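Local atomic coordinates of hydrazine synthase subunit alpha (Candidatus Kuenenia stuttgartiensis, PDB entry 5C2V), a protein that catalyses, as part of the hydrazine synthase complex, the condensation of hydroxylamine with ammonia to hydrazine, using c-type heme. Residues I218-S226 against L543-Y551; Y268-E279 against R554-R565. One frame throughout, in Å; residues are numbered along the deposited sequence.

In the fold
Both contacts are buried and join the N-terminal part of the chain, which includes the six-bladed beta-propeller, to the heme-bearing middle region, and both touch the same heme c. Contact 1 lies nearer the centre of the chain and is protein packing: an arginine-aspartate salt bridge at one end, aromatic rings along the rest, with the heme met only at its margin. Contact 2 builds the heme site itself, with thioether bonds, a tyrosine on the iron and a zinc ion shared by the two segments. The two adjoin where Tyr547 packs on Pro269 and Leu548 on Arg554; of the two, only contact 2 also meets the beta and gamma subunits.

Contact 1 (I218-S226 against L543-Y551); sequences IDQITYNLS and LTWAYLRPY. With HEC (heme c), chain B.
Asp219 and Arg549 form the salt bridge of this contact, approaching from opposite directions. Arg549 turns two nitrogens end-on to one carboxylate oxygen: NH2 donates to the syn lone pair of Asp219 OD2 at 3.0 Å, and NH1 lies 3.3 Å from the same OD2. Bends at chi2 and chi3 (-42° and -53°) fold the arginine chain back to this position. Gln220 O sits over one face of the guanidinium. Further partners are Arg189 for Asp219 OD2, and Asp524 and the carbonyl of Asp265 for Arg549, so the buried charges are shared among several groups.

Aromatic contacts fill the middle. The edge of Tyr223 is directed at the face of Tyr547 in an offset edge-to-face pair, centroids 6.0 Å apart and planes at 63°. Thr222 CA makes a CH-pi contact over that Tyr547 face, 4.2 Å from the ring centroid, and Tyr223 N lies above the same ring. Tyr547 OH is hydrogen-bonded to Asp262.

Farther along, Leu225 CD1 makes a CH-pi contact over one face of Trp545, 3.7 Å from the centroid of its six-membered ring.

Running nearly antiparallel, the segments pack a loop of the N-terminal, propeller-bearing part against the heme-binding middle domain. Residues 218-226 leave strand 216-220, paired with strands 186-191 and 209-211, while Asn224 packs on strand 239-245; residues 543-551 connect strands 538-541 and 553-556.

Contact 2 (Y268-E279 against R554-R565); sequences YPRPIYGNCDGE and RICSGCHYGSYR. With ZN (zinc ion), chain C; HEC (heme c), chain B.
Tyr268 and Arg554 cross at about a right angle, with Arg554 NH2 above one face of the tyrosine ring in a cation-pi contact (CZ to ring centroid 4.0 Å). Methyl CMB of the heme covers the opposite face of the guanidinium, and in its plane NH1 and NH2 both donate to Pro269 O.

Arg565 bends at chi2 (61°) to bring NE and NH2 side-on to Glu279 OE2 in a salt bridge, NH2 at 3.1 Å, while Ile272 O stands over the centre of its guanidinium. The other carboxylate oxygen, OE1, takes the backbone N-H groups of Gly274 and Cys276 from opposite faces of its plane, tying the arginine's partner to the zinc-binding loop. Pro321 O is a further acceptor for Arg565 NH2.

Cys276 SG lies in the plane of the His560 ring, at its edge, because zinc joins them: SG is 2.3 Å and His560 NE2 2.0 Å from the ion. Heme propionate O2A and a water complete its four ligands. His560 ND1 is hydrogen-bonded to Asp440.

Tyr564 leans its tilted ring over the porphyrin and binds the iron through OH at 2.1 Å. Cys556 and Cys559 hold the heme by thioether bonds, the two cysteines and His560 forming a CXXCH motif whose histidine binds zinc instead of iron.

Strand 270-273 is the outermost of its four-stranded sheet, bulged against Ile259; strand 553-556 runs parallel to strand 428-433.

Contact 1 (I218-S226 against L543-Y551)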
loop_
_atom_site.group_PDB
_atom_site.type_symbol
_atom_site.label_atom_id
_atom_site.label_comp_id
_atom_site.label_asym_id
_atom_site.label_seq_id
_atom_site.Cartn_x
_atom_site.Cartn_y
_atom_site.Cartn_z
ATOM N N ILE D 218 21.461 -10.136 -35.316
ATOM C CA ILE D 218 20.842 -9.692 -34.067
ATOM C C ILE D 218 21.639 -10.080 -32.822
ATOM O O ILE D 218 22.262 -11.146 -32.764
ATOM C CB ILE D 218 19.407 -10.241 -33.915
ATOM C CG1 ILE D 218 19.391 -11.764 -34.052
ATOM C CG2 ILE D 218 18.483 -9.607 -34.939
ATOM C CD1 ILE D 218 18.025 -12.379 -33.844
ATOM N N ASP D 219 21.605 -9.191 -31.832
ATOM C CA ASP D 219 22.247 -9.411 -30.540
ATOM C C ASP D 219 21.290 -9.023 -29.414
ATOM O O ASP D 219 20.581 -8.022 -29.518
ATOM C CB ASP D 219 23.547 -8.609 -30.441
ATOM C CG ASP D 219 24.224 -8.754 -29.092
ATOM O OD1 ASP D 219 24.277 -9.887 -28.569
ATOM O OD2 ASP D 219 24.701 -7.733 -28.553
ATOM N N GLN D 220 21.271 -9.808 -28.340
ATOM C CA GLN D 220 20.344 -9.561 -27.236
ATOM C C GLN D 220 20.979 -8.694 -26.153
ATOM O O GLN D 220 21.896 -9.130 -25.457
ATOM C CB GLN D 220 19.872 -10.887 -26.636
ATOM C CG GLN D 220 18.853 -10.738 -25.520
ATOM C CD GLN D 220 18.426 -12.072 -24.943
ATOM O OE1 GLN D 220 18.786 -13.130 -25.460
ATOM N NE2 GLN D 220 17.655 -12.030 -23.863
ATOM N N ILE D 221 20.490 -7.466 -26.020
ATOM C CA ILE D 221 21.068 -6.514 -25.076
ATOM C C ILE D 221 20.420 -6.486 -23.684
ATOM O O ILE D 221 20.983 -5.908 -22.755
ATOM C CB ILE D 221 21.017 -5.088 -25.651
ATOM C CG1 ILE D 221 19.562 -4.644 -25.833
ATOM C CG2 ILE D 221 21.768 -5.027 -26.971
ATOM C CD1 ILE D 221 19.416 -3.267 -26.438
ATOM N N THR D 222 19.253 -7.109 -23.533
ATOM C CA THR D 222 18.551 -7.113 -22.244
ATOM C C THR D 222 18.108 -8.521 -21.863
ATOM O O THR D 222 17.479 -9.213 -22.653
ATOM C CB THR D 222 17.317 -6.186 -22.249
ATOM O OG1 THR D 222 16.365 -6.652 -23.214
ATOM C CG2 THR D 222 17.715 -4.752 -22.571
ATOM N N TYR D 223 18.504 -8.955 -20.674
ATOM C CA TYR D 223 18.259 -10.321 -20.214
ATOM C C TYR D 223 17.124 -10.541 -19.196
ATOM O O TYR D 223 16.997 -11.637 -18.649
ATOM C CB TYR D 223 19.582 -10.892 -19.717
ATOM C CG TYR D 223 20.508 -11.037 -20.900
ATOM C CD1 TYR D 223 21.404 -10.030 -21.238
ATOM C CD2 TYR D 223 20.419 -12.140 -21.737
ATOM C CE1 TYR D 223 22.221 -10.145 -22.346
ATOM C CE2 TYR D 223 21.231 -12.266 -22.843
ATOM C CZ TYR D 223 22.130 -11.267 -23.145
ATOM O OH TYR D 223 22.939 -11.392 -24.250
ATOM N N ASN D 224 16.327 -9.505 -18.932
ATOM C CA ASN D 224 15.218 -9.582 -17.968
ATOM C C ASN D 224 14.311 -10.802 -18.167
ATOM O O ASN D 224 13.943 -11.139 -19.292
ATOM C CB ASN D 224 14.368 -8.307 -18.053
ATOM C CG ASN D 224 13.364 -8.183 -16.912
ATOM O OD1 ASN D 224 13.188 -9.101 -16.111
ATOM N ND2 ASN D 224 12.686 -7.041 -16.849
ATOM N N LEU D 225 13.962 -11.455 -17.059
ATOM C CA LEU D 225 13.118 -12.650 -17.089
ATOM C C LEU D 225 11.656 -12.317 -17.369
ATOM O O LEU D 225 10.860 -13.201 -17.692
ATOM C CB LEU D 225 13.233 -13.421 -15.773
ATOM C CG LEU D 225 14.437 -14.359 -15.661
ATOM C CD1 LEU D 225 14.444 -15.084 -14.325
ATOM C CD2 LEU D 225 14.435 -15.353 -16.808
ATOM N N SER D 226 11.304 -11.043 -17.238
ATOM C CA SER D 226 9.993 -10.574 -17.666
ATOM C C SER D 226 10.169 -9.646 -18.859
ATOM O O SER D 226 11.292 -9.380 -19.287
ATOM C CB SER D 226 9.255 -9.869 -16.527
ATOM O OG SER D 226 8.748 -10.808 -15.594
ATOM N N LEU D 543 15.825 -7.152 -5.300
ATOM C CA LEU D 543 14.827 -7.833 -6.105
ATOM C C LEU D 543 14.646 -7.091 -7.412
ATOM O O LEU D 543 14.016 -6.033 -7.473
ATOM C CB LEU D 543 13.503 -7.941 -5.346
ATOM C CG LEU D 543 13.528 -8.865 -4.126
ATOM C CD1 LEU D 543 12.223 -8.773 -3.352
ATOM C CD2 LEU D 543 13.806 -10.305 -4.540
ATOM N N THR D 544 15.194 -7.695 -8.459
ATOM C CA THR D 544 15.301 -7.104 -9.783
ATOM C C THR D 544 16.107 -8.079 -10.621
ATOM O O THR D 544 16.583 -9.093 -10.108
ATOM C CB THR D 544 15.993 -5.728 -9.768
ATOM O OG1 THR D 544 15.827 -5.091 -11.040
ATOM C CG2 THR D 544 17.475 -5.878 -9.459
ATOM N N TRP D 545 16.267 -7.783 -11.904
ATOM C CA TRP D 545 17.113 -8.619 -12.740
ATOM C C TRP D 545 18.224 -7.808 -13.393
ATOM O O TRP D 545 17.978 -6.922 -14.212
ATOM C CB TRP D 545 16.271 -9.343 -13.788
ATOM C CG TRP D 545 15.309 -10.302 -13.160
ATOM C CD1 TRP D 545 13.951 -10.188 -13.106
ATOM C CD2 TRP D 545 15.639 -11.507 -12.460
ATOM N NE1 TRP D 545 13.413 -11.258 -12.432
ATOM C CE2 TRP D 545 14.429 -12.081 -12.023
ATOM C CE3 TRP D 545 16.840 -12.161 -12.167
ATOM C CZ2 TRP D 545 14.385 -13.277 -11.310
ATOM C CZ3 TRP D 545 16.794 -13.347 -11.458
ATOM C CH2 TRP D 545 15.575 -13.892 -11.037
ATOM N N ALA D 546 19.454 -8.127 -13.007
ATOM C CA ALA D 546 20.637 -7.443 -13.507
ATOM C C ALA D 546 21.357 -8.333 -14.507
ATOM O O ALA D 546 21.283 -9.557 -14.424
ATOM C CB ALA D 546 21.562 -7.063 -12.361
ATOM N N TYR D 547 22.024 -7.714 -15.472
ATOM C CA TYR D 547 22.740 -8.462 -16.494
ATOM C C TYR D 547 24.001 -7.730 -16.934
ATOM O O TYR D 547 24.011 -6.506 -17.062
ATOM C CB TYR D 547 21.832 -8.725 -17.697
ATOM C CG TYR D 547 21.087 -7.498 -18.173
ATOM C CD1 TYR D 547 19.854 -7.157 -17.632
ATOM C CD2 TYR D 547 21.619 -6.679 -19.158
ATOM C CE1 TYR D 547 19.171 -6.036 -18.061
ATOM C CE2 TYR D 547 20.943 -5.555 -19.594
ATOM C CZ TYR D 547 19.720 -5.240 -19.042
ATOM O OH TYR D 547 19.042 -4.122 -19.473
ATOM N N LEU D 548 25.065 -8.490 -17.159
ATOM C CA LEU D 548 26.320 -7.926 -17.632
ATOM C C LEU D 548 26.602 -8.375 -19.057
ATOM O O LEU D 548 26.430 -9.546 -19.390
ATOM C CB LEU D 548 27.477 -8.335 -16.716
ATOM C CG LEU D 548 27.458 -7.840 -15.269
ATOM C CD1 LEU D 548 28.556 -8.520 -14.463
ATOM C CD2 LEU D 548 27.609 -6.327 -15.214
ATOM N N ARG D 549 27.020 -7.442 -19.902
ATOM C CA ARG D 549 27.516 -7.804 -21.222
ATOM C C ARG D 549 28.914 -8.391 -21.051
ATOM O O ARG D 549 29.559 -8.151 -20.029
ATOM C CB ARG D 549 27.528 -6.592 -22.160
ATOM C CG ARG D 549 26.155 -5.986 -22.438
ATOM C CD ARG D 549 25.087 -7.051 -22.673
ATOM N NE ARG D 549 25.458 -8.012 -23.711
ATOM C CZ ARG D 549 25.210 -7.853 -25.007
ATOM N NH1 ARG D 549 24.590 -6.763 -25.439
ATOM N NH2 ARG D 549 25.585 -8.784 -25.872
ATOM N N PRO D 550 29.378 -9.188 -22.030
ATOM C CA PRO D 550 30.719 -9.781 -21.957
ATOM C C PRO D 550 31.820 -8.753 -21.699
ATOM O O PRO D 550 31.799 -7.675 -22.296
ATOM C CB PRO D 550 30.888 -10.421 -23.335
ATOM C CG PRO D 550 29.504 -10.776 -23.741
ATOM C CD PRO D 550 28.625 -9.682 -23.198
ATOM N N TYR D 551 32.733 -9.080 -20.783
ATOM C CA TYR D 551 33.900 -8.251 -20.454
ATOM C C TYR D 551 33.523 -6.939 -19.756
ATOM O O TYR D 551 34.379 -6.250 -19.201
ATOM C CB TYR D 551 34.725 -7.962 -21.717
ATOM C CG TYR D 551 35.880 -7.014 -21.498
ATOM C CD1 TYR D 551 37.026 -7.427 -20.832
ATOM C CD2 TYR D 551 35.823 -5.703 -21.951
ATOM C CE1 TYR D 551 38.084 -6.562 -20.625
ATOM C CE2 TYR D 551 36.874 -4.830 -21.750
ATOM C CZ TYR D 551 38.002 -5.265 -21.087
ATOM O OH TYR D 551 39.053 -4.399 -20.886
HETATM FE FE HEC B . 20.337 -2.647 -6.554
HETATM C CHA HEC B . 16.945 -2.339 -7.127
HETATM C CHB HEC B . 20.937 -2.005 -9.868
HETATM C CHC HEC B . 23.688 -3.343 -6.095
HETATM C CHD HEC B . 19.735 -3.510 -3.291
HETATM N NA HEC B . 19.163 -2.243 -8.186
HETATM C C1A HEC B . 17.784 -2.171 -8.205
HETATM C C2A HEC B . 17.366 -1.885 -9.560
HETATM C C3A HEC B . 18.461 -1.794 -10.319
HETATM C C4A HEC B . 19.616 -2.017 -9.472
HETATM C CMA HEC B . 18.498 -1.501 -11.835
HETATM C CAA HEC B . 15.903 -1.723 -10.028
HETATM C CBA HEC B . 15.544 -0.243 -10.121
HETATM C CGA HEC B . 15.509 0.388 -8.752
HETATM O O1A HEC B . 16.129 1.468 -8.571
HETATM O O2A HEC B . 14.865 -0.186 -7.837
HETATM N NB HEC B . 22.001 -2.802 -7.796
HETATM C C1B HEC B . 22.026 -2.223 -9.053
HETATM C C2B HEC B . 23.401 -1.879 -9.355
HETATM C C3B HEC B . 24.164 -2.251 -8.325
HETATM C C4B HEC B . 23.300 -2.838 -7.318
HETATM C CMB HEC B . 23.902 -1.211 -10.653
HETATM C CAB HEC B . 25.696 -2.063 -8.236
HETATM C CBB HEC B . 26.393 -3.442 -8.233
HETATM N NC HEC B . 21.510 -3.255 -4.967
HETATM C C1C HEC B . 22.852 -3.582 -5.026
HETATM C C2C HEC B . 23.240 -4.114 -3.735
HETATM C C3C HEC B . 22.132 -4.260 -3.005
HETATM C C4C HEC B . 21.031 -3.659 -3.736
HETATM C CMC HEC B . 24.616 -4.733 -3.403
HETATM C CAC HEC B . 22.070 -4.847 -1.578
HETATM C CBC HEC B . 21.264 -6.165 -1.599
HETATM N ND HEC B . 18.609 -2.897 -5.394
HETATM C C1D HEC B . 18.620 -3.236 -4.045
HETATM C C2D HEC B . 17.264 -3.258 -3.548
HETATM C C3D HEC B . 16.391 -2.885 -4.752
HETATM C C4D HEC B . 17.311 -2.686 -5.847
HETATM C CMD HEC B . 16.806 -3.581 -2.109
HETATM C CAD HEC B . 14.854 -2.759 -4.803
HETATM C CBD HEC B . 14.243 -4.136 -4.574
HETATM C CGD HEC B . 12.744 -4.030 -4.586
HETATM O O1D HEC B . 12.082 -5.032 -4.217
HETATM O O2D HEC B . 12.214 -2.949 -4.954
#

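Contact 2 (Y268-E279 against R554-R565)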
loop_
_atom_site.group_PDB
_atom_site.type_symbol
_atom_site.label_atom_id
_atom_site.label_comp_id
_atom_site.label_asym_id
_atom_site.label_seq_id
_atom_site.Cartn_x
_atom_site.Cartn_y
_atom_site.Cartn_z
ATOM N N TYR D 268 24.472 -0.391 -19.483
ATOM C CA TYR D 268 24.164 0.351 -18.263
ATOM C C TYR D 268 22.671 0.643 -18.078
ATOM O O TYR D 268 22.243 1.790 -18.204
ATOM C CB TYR D 268 24.958 1.663 -18.263
ATOM C CG TYR D 268 25.031 2.382 -16.934
ATOM C CD1 TYR D 268 25.833 1.905 -15.904
ATOM C CD2 TYR D 268 24.327 3.560 -16.722
ATOM C CE1 TYR D 268 25.912 2.568 -14.693
ATOM C CE2 TYR D 268 24.401 4.231 -15.515
ATOM C CZ TYR D 268 25.194 3.732 -14.505
ATOM O OH TYR D 268 25.267 4.397 -13.302
ATOM N N PRO D 269 21.869 -0.396 -17.784
ATOM C CA PRO D 269 20.452 -0.153 -17.485
ATOM C C PRO D 269 20.246 0.549 -16.141
ATOM O O PRO D 269 20.853 0.161 -15.145
ATOM C CB PRO D 269 19.850 -1.562 -17.461
ATOM C CG PRO D 269 20.998 -2.460 -17.154
ATOM C CD PRO D 269 22.194 -1.834 -17.800
ATOM N N ARG D 270 19.392 1.568 -16.121
ATOM C CA ARG D 270 19.082 2.286 -14.889
ATOM C C ARG D 270 17.624 2.744 -14.893
ATOM O O ARG D 270 17.072 3.054 -15.948
ATOM C CB ARG D 270 20.021 3.482 -14.713
ATOM C CG ARG D 270 19.898 4.532 -15.802
ATOM C CD ARG D 270 20.949 5.620 -15.667
ATOM N NE ARG D 270 20.706 6.725 -16.591
ATOM C CZ ARG D 270 20.030 7.826 -16.278
ATOM N NH1 ARG D 270 19.530 7.976 -15.059
ATOM N NH2 ARG D 270 19.855 8.780 -17.183
ATOM N N PRO D 271 16.995 2.787 -13.708
ATOM C CA PRO D 271 15.585 3.180 -13.602
ATOM C C PRO D 271 15.369 4.675 -13.806
ATOM O O PRO D 271 16.249 5.474 -13.485
ATOM C CB PRO D 271 15.223 2.779 -12.172
ATOM C CG PRO D 271 16.508 2.897 -11.432
ATOM C CD PRO D 271 17.562 2.429 -12.396
ATOM N N ILE D 272 14.206 5.040 -14.333
ATOM C CA ILE D 272 13.841 6.444 -14.478
ATOM C C ILE D 272 12.680 6.776 -13.548
ATOM O O ILE D 272 12.822 7.606 -12.652
ATOM C CB ILE D 272 13.474 6.798 -15.932
ATOM C CG1 ILE D 272 14.702 6.668 -16.834
ATOM C CG2 ILE D 272 12.913 8.208 -16.014
ATOM C CD1 ILE D 272 15.833 7.609 -16.468
ATOM N N TYR D 273 11.529 6.143 -13.760
ATOM C CA TYR D 273 10.392 6.374 -12.869
ATOM C C TYR D 273 9.456 5.171 -12.745
ATOM O O TYR D 273 9.221 4.452 -13.715
ATOM C CB TYR D 273 9.598 7.594 -13.341
ATOM C CG TYR D 273 8.601 8.109 -12.326
ATOM C CD1 TYR D 273 9.020 8.851 -11.229
ATOM C CD2 TYR D 273 7.242 7.858 -12.467
ATOM C CE1 TYR D 273 8.113 9.326 -10.298
ATOM C CE2 TYR D 273 6.329 8.329 -11.541
ATOM C CZ TYR D 273 6.770 9.062 -10.460
ATOM O OH TYR D 273 5.865 9.533 -9.536
ATOM N N GLY D 274 8.923 4.966 -11.543
ATOM C CA GLY D 274 7.856 4.000 -11.334
ATOM C C GLY D 274 8.185 2.684 -10.647
ATOM O O GLY D 274 7.279 1.892 -10.386
ATOM N N ASN D 275 9.459 2.424 -10.367
ATOM C CA ASN D 275 9.838 1.149 -9.756
ATOM C C ASN D 275 10.035 1.165 -8.238
ATOM O O ASN D 275 10.223 0.113 -7.627
ATOM C CB ASN D 275 11.123 0.632 -10.407
ATOM C CG ASN D 275 11.371 -0.837 -10.125
ATOM O OD1 ASN D 275 10.654 -1.705 -10.621
ATOM N ND2 ASN D 275 12.388 -1.124 -9.321
ATOM N N CYS D 276 9.966 2.339 -7.620
ATOM C CA CYS D 276 10.374 2.456 -6.221
ATOM C C CYS D 276 9.249 2.898 -5.287
ATOM O O CYS D 276 8.288 3.541 -5.713
ATOM C CB CYS D 276 11.558 3.423 -6.105
ATOM S SG CYS D 276 13.103 2.822 -6.855
ATOM N N ASP D 277 9.381 2.543 -4.011
ATOM C CA ASP D 277 8.401 2.905 -2.993
ATOM C C ASP D 277 8.258 4.418 -2.866
ATOM O O ASP D 277 9.251 5.144 -2.846
ATOM C CB ASP D 277 8.784 2.306 -1.637
ATOM C CG ASP D 277 8.803 0.791 -1.652
ATOM O OD1 ASP D 277 7.729 0.179 -1.473
ATOM O OD2 ASP D 277 9.894 0.210 -1.837
ATOM N N GLY D 278 7.017 4.883 -2.780
ATOM C CA GLY D 278 6.738 6.300 -2.638
ATOM C C GLY D 278 6.350 6.957 -3.947
ATOM O O GLY D 278 5.745 8.028 -3.958
ATOM N N GLU D 279 6.702 6.314 -5.056
ATOM C CA GLU D 279 6.404 6.848 -6.380
ATOM C C GLU D 279 4.960 6.571 -6.799
ATOM O O GLU D 279 4.339 5.612 -6.342
ATOM C CB GLU D 279 7.385 6.281 -7.407
ATOM C CG GLU D 279 8.817 6.740 -7.173
ATOM C CD GLU D 279 9.821 6.031 -8.056
ATOM O OE1 GLU D 279 9.413 5.140 -8.829
ATOM O OE2 GLU D 279 11.022 6.365 -7.975
ATOM N N ARG D 554 30.312 -3.389 -13.792
ATOM C CA ARG D 554 29.395 -2.341 -13.347
ATOM C C ARG D 554 29.592 -1.940 -11.893
ATOM O O ARG D 554 29.751 -2.786 -11.017
ATOM C CB ARG D 554 27.941 -2.768 -13.567
ATOM C CG ARG D 554 26.945 -1.700 -13.141
ATOM C CD ARG D 554 25.665 -1.713 -13.953
ATOM N NE ARG D 554 24.909 -0.484 -13.726
ATOM C CZ ARG D 554 23.665 -0.274 -14.140
ATOM N NH1 ARG D 554 23.012 -1.216 -14.804
ATOM N NH2 ARG D 554 23.070 0.884 -13.883
ATOM N N ILE D 555 29.552 -0.636 -11.648
ATOM C CA ILE D 555 29.793 -0.090 -10.324
ATOM C C ILE D 555 28.506 0.435 -9.699
ATOM O O ILE D 555 27.585 0.859 -10.401
ATOM C CB ILE D 555 30.828 1.051 -10.373
ATOM C CG1 ILE D 555 30.231 2.286 -11.048
ATOM C CG2 ILE D 555 32.078 0.607 -11.113
ATOM C CD1 ILE D 555 31.084 3.516 -10.927
ATOM N N CYS D 556 28.433 0.374 -8.375
ATOM C CA CYS D 556 27.351 1.032 -7.651
ATOM C C CYS D 556 27.861 1.534 -6.306
ATOM O O CYS D 556 28.664 0.867 -5.654
ATOM C CB CYS D 556 26.162 0.089 -7.464
ATOM S SG CYS D 556 26.581 -1.505 -6.734
ATOM N N SER D 557 27.400 2.714 -5.902
ATOM C CA SER D 557 27.839 3.323 -4.649
ATOM C C SER D 557 27.477 2.464 -3.448
ATOM O O SER D 557 28.281 2.276 -2.536
ATOM C CB SER D 557 27.222 4.712 -4.472
ATOM O OG SER D 557 27.676 5.615 -5.462
ATOM N N GLY D 558 26.261 1.932 -3.467
ATOM C CA GLY D 558 25.695 1.301 -2.295
ATOM C C GLY D 558 24.615 0.299 -2.628
ATOM O O GLY D 558 24.425 -0.064 -3.789
ATOM N N CYS D 559 23.903 -0.152 -1.602
ATOM C CA CYS D 559 22.837 -1.115 -1.802
ATOM C C CYS D 559 21.523 -0.350 -1.847
ATOM O O CYS D 559 20.996 0.059 -0.817
ATOM C CB CYS D 559 22.857 -2.149 -0.671
ATOM S SG CYS D 559 21.507 -3.338 -0.622
ATOM N N HIS D 560 20.992 -0.197 -3.057
ATOM C CA HIS D 560 19.862 0.691 -3.334
ATOM C C HIS D 560 20.009 2.046 -2.634
ATOM O O HIS D 560 19.072 2.527 -2.004
ATOM C CB HIS D 560 18.537 0.035 -2.934
ATOM C CG HIS D 560 17.342 0.657 -3.591
ATOM N ND1 HIS D 560 16.609 1.666 -3.003
ATOM C CD2 HIS D 560 16.761 0.422 -4.791
ATOM C CE1 HIS D 560 15.624 2.020 -3.809
ATOM N NE2 HIS D 560 15.693 1.280 -4.902
ATOM N N TYR D 561 21.190 2.653 -2.736
ATOM C CA TYR D 561 21.434 3.944 -2.096
ATOM C C TYR D 561 20.875 5.100 -2.926
ATOM O O TYR D 561 20.636 6.191 -2.408
ATOM C CB TYR D 561 22.934 4.145 -1.846
ATOM C CG TYR D 561 23.329 5.580 -1.555
ATOM C CD1 TYR D 561 23.039 6.169 -0.330
ATOM C CD2 TYR D 561 23.993 6.343 -2.507
ATOM C CE1 TYR D 561 23.399 7.479 -0.062
ATOM C CE2 TYR D 561 24.356 7.653 -2.248
ATOM C CZ TYR D 561 24.057 8.215 -1.026
ATOM O OH TYR D 561 24.416 9.518 -0.764
ATOM N N GLY D 562 20.642 4.849 -4.210
ATOM C CA GLY D 562 20.134 5.883 -5.093
ATOM C C GLY D 562 21.155 6.423 -6.076
ATOM O O GLY D 562 20.870 7.369 -6.811
ATOM N N SER D 563 22.349 5.837 -6.083
ATOM C CA SER D 563 23.377 6.238 -7.038
ATOM C C SER D 563 22.923 5.961 -8.464
ATOM O O SER D 563 23.303 6.674 -9.388
ATOM C CB SER D 563 24.697 5.518 -6.764
ATOM O OG SER D 563 24.645 4.169 -7.194
ATOM N N TYR D 564 22.131 4.909 -8.647
ATOM C CA TYR D 564 21.549 4.643 -9.954
ATOM C C TYR D 564 20.117 5.163 -10.102
ATOM O O TYR D 564 19.482 4.916 -11.128
ATOM C CB TYR D 564 21.599 3.146 -10.294
ATOM C CG TYR D 564 21.306 2.166 -9.174
ATOM C CD1 TYR D 564 20.002 1.802 -8.859
ATOM C CD2 TYR D 564 22.340 1.560 -8.473
ATOM C CE1 TYR D 564 19.737 0.887 -7.851
ATOM C CE2 TYR D 564 22.085 0.645 -7.465
ATOM C CZ TYR D 564 20.783 0.309 -7.158
ATOM O OH TYR D 564 20.532 -0.610 -6.158
ATOM N N ARG D 565 19.596 5.867 -9.099
ATOM C CA ARG D 565 18.241 6.399 -9.238
ATOM C C ARG D 565 18.133 7.929 -9.159
ATOM O O ARG D 565 18.083 8.597 -10.191
ATOM C CB ARG D 565 17.340 5.763 -8.169
ATOM C CG ARG D 565 15.914 6.301 -8.109
ATOM C CD ARG D 565 15.164 6.077 -9.406
ATOM N NE ARG D 565 13.866 6.742 -9.394
ATOM C CZ ARG D 565 13.665 7.996 -9.790
ATOM N NH1 ARG D 565 14.680 8.720 -10.239
ATOM N NH2 ARG D 565 12.448 8.522 -9.745
HETATM ZN ZN ZN C . 14.143 0.899 -6.192
HETATM FE FE HEC B . 20.337 -2.647 -6.554
HETATM C CHA HEC B . 16.945 -2.339 -7.127
HETATM C CHB HEC B . 20.937 -2.005 -9.868
HETATM C CHC HEC B . 23.688 -3.343 -6.095
HETATM C CHD HEC B . 19.735 -3.510 -3.291
HETATM N NA HEC B . 19.163 -2.243 -8.186
HETATM C C1A HEC B . 17.784 -2.171 -8.205
HETATM C C2A HEC B . 17.366 -1.885 -9.560
HETATM C C3A HEC B . 18.461 -1.794 -10.319
HETATM C C4A HEC B . 19.616 -2.017 -9.472
HETATM C CMA HEC B . 18.498 -1.501 -11.835
HETATM C CAA HEC B . 15.903 -1.723 -10.028
HETATM C CBA HEC B . 15.544 -0.243 -10.121
HETATM C CGA HEC B . 15.509 0.388 -8.752
HETATM O O1A HEC B . 16.129 1.468 -8.571
HETATM O O2A HEC B . 14.865 -0.186 -7.837
HETATM N NB HEC B . 22.001 -2.802 -7.796
HETATM C C1B HEC B . 22.026 -2.223 -9.053
HETATM C C2B HEC B . 23.401 -1.879 -9.355
HETATM C C3B HEC B . 24.164 -2.251 -8.325
HETATM C C4B HEC B . 23.300 -2.838 -7.318
HETATM C CMB HEC B . 23.902 -1.211 -10.653
HETATM C CAB HEC B . 25.696 -2.063 -8.236
HETATM C CBB HEC B . 26.393 -3.442 -8.233
HETATM N NC HEC B . 21.510 -3.255 -4.967
HETATM C C1C HEC B . 22.852 -3.582 -5.026
HETATM C C2C HEC B . 23.240 -4.114 -3.735
HETATM C C3C HEC B . 22.132 -4.260 -3.005
HETATM C C4C HEC B . 21.031 -3.659 -3.736
HETATM C CMC HEC B . 24.616 -4.733 -3.403
HETATM C CAC HEC B . 22.070 -4.847 -1.578
HETATM C CBC HEC B . 21.264 -6.165 -1.599
HETATM N ND HEC B . 18.609 -2.897 -5.394
HETATM C C1D HEC B . 18.620 -3.236 -4.045
HETATM C C2D HEC B . 17.264 -3.258 -3.548
HETATM C C3D HEC B . 16.391 -2.885 -4.752
HETATM C C4D HEC B . 17.311 -2.686 -5.847
HETATM C CMD HEC B . 16.806 -3.581 -2.109
HETATM C CAD HEC B . 14.854 -2.759 -4.803
HETATM C CBD HEC B . 14.243 -4.136 -4.574
HETATM C CGD HEC B . 12.744 -4.030 -4.586
HETATM O O1D HEC B . 12.082 -5.032 -4.217
HETATM O O2D HEC B . 12.214 -2.949 -4.954
HETATM O O HOH W 1 25.356 1.926 -11.427
HETATM O O HOH W 2 16.462 7.624 -12.109
HETATM O O HOH W 3 11.948 4.087 -9.600
HETATM O O HOH W 4 12.721 -0.294 -5.206
#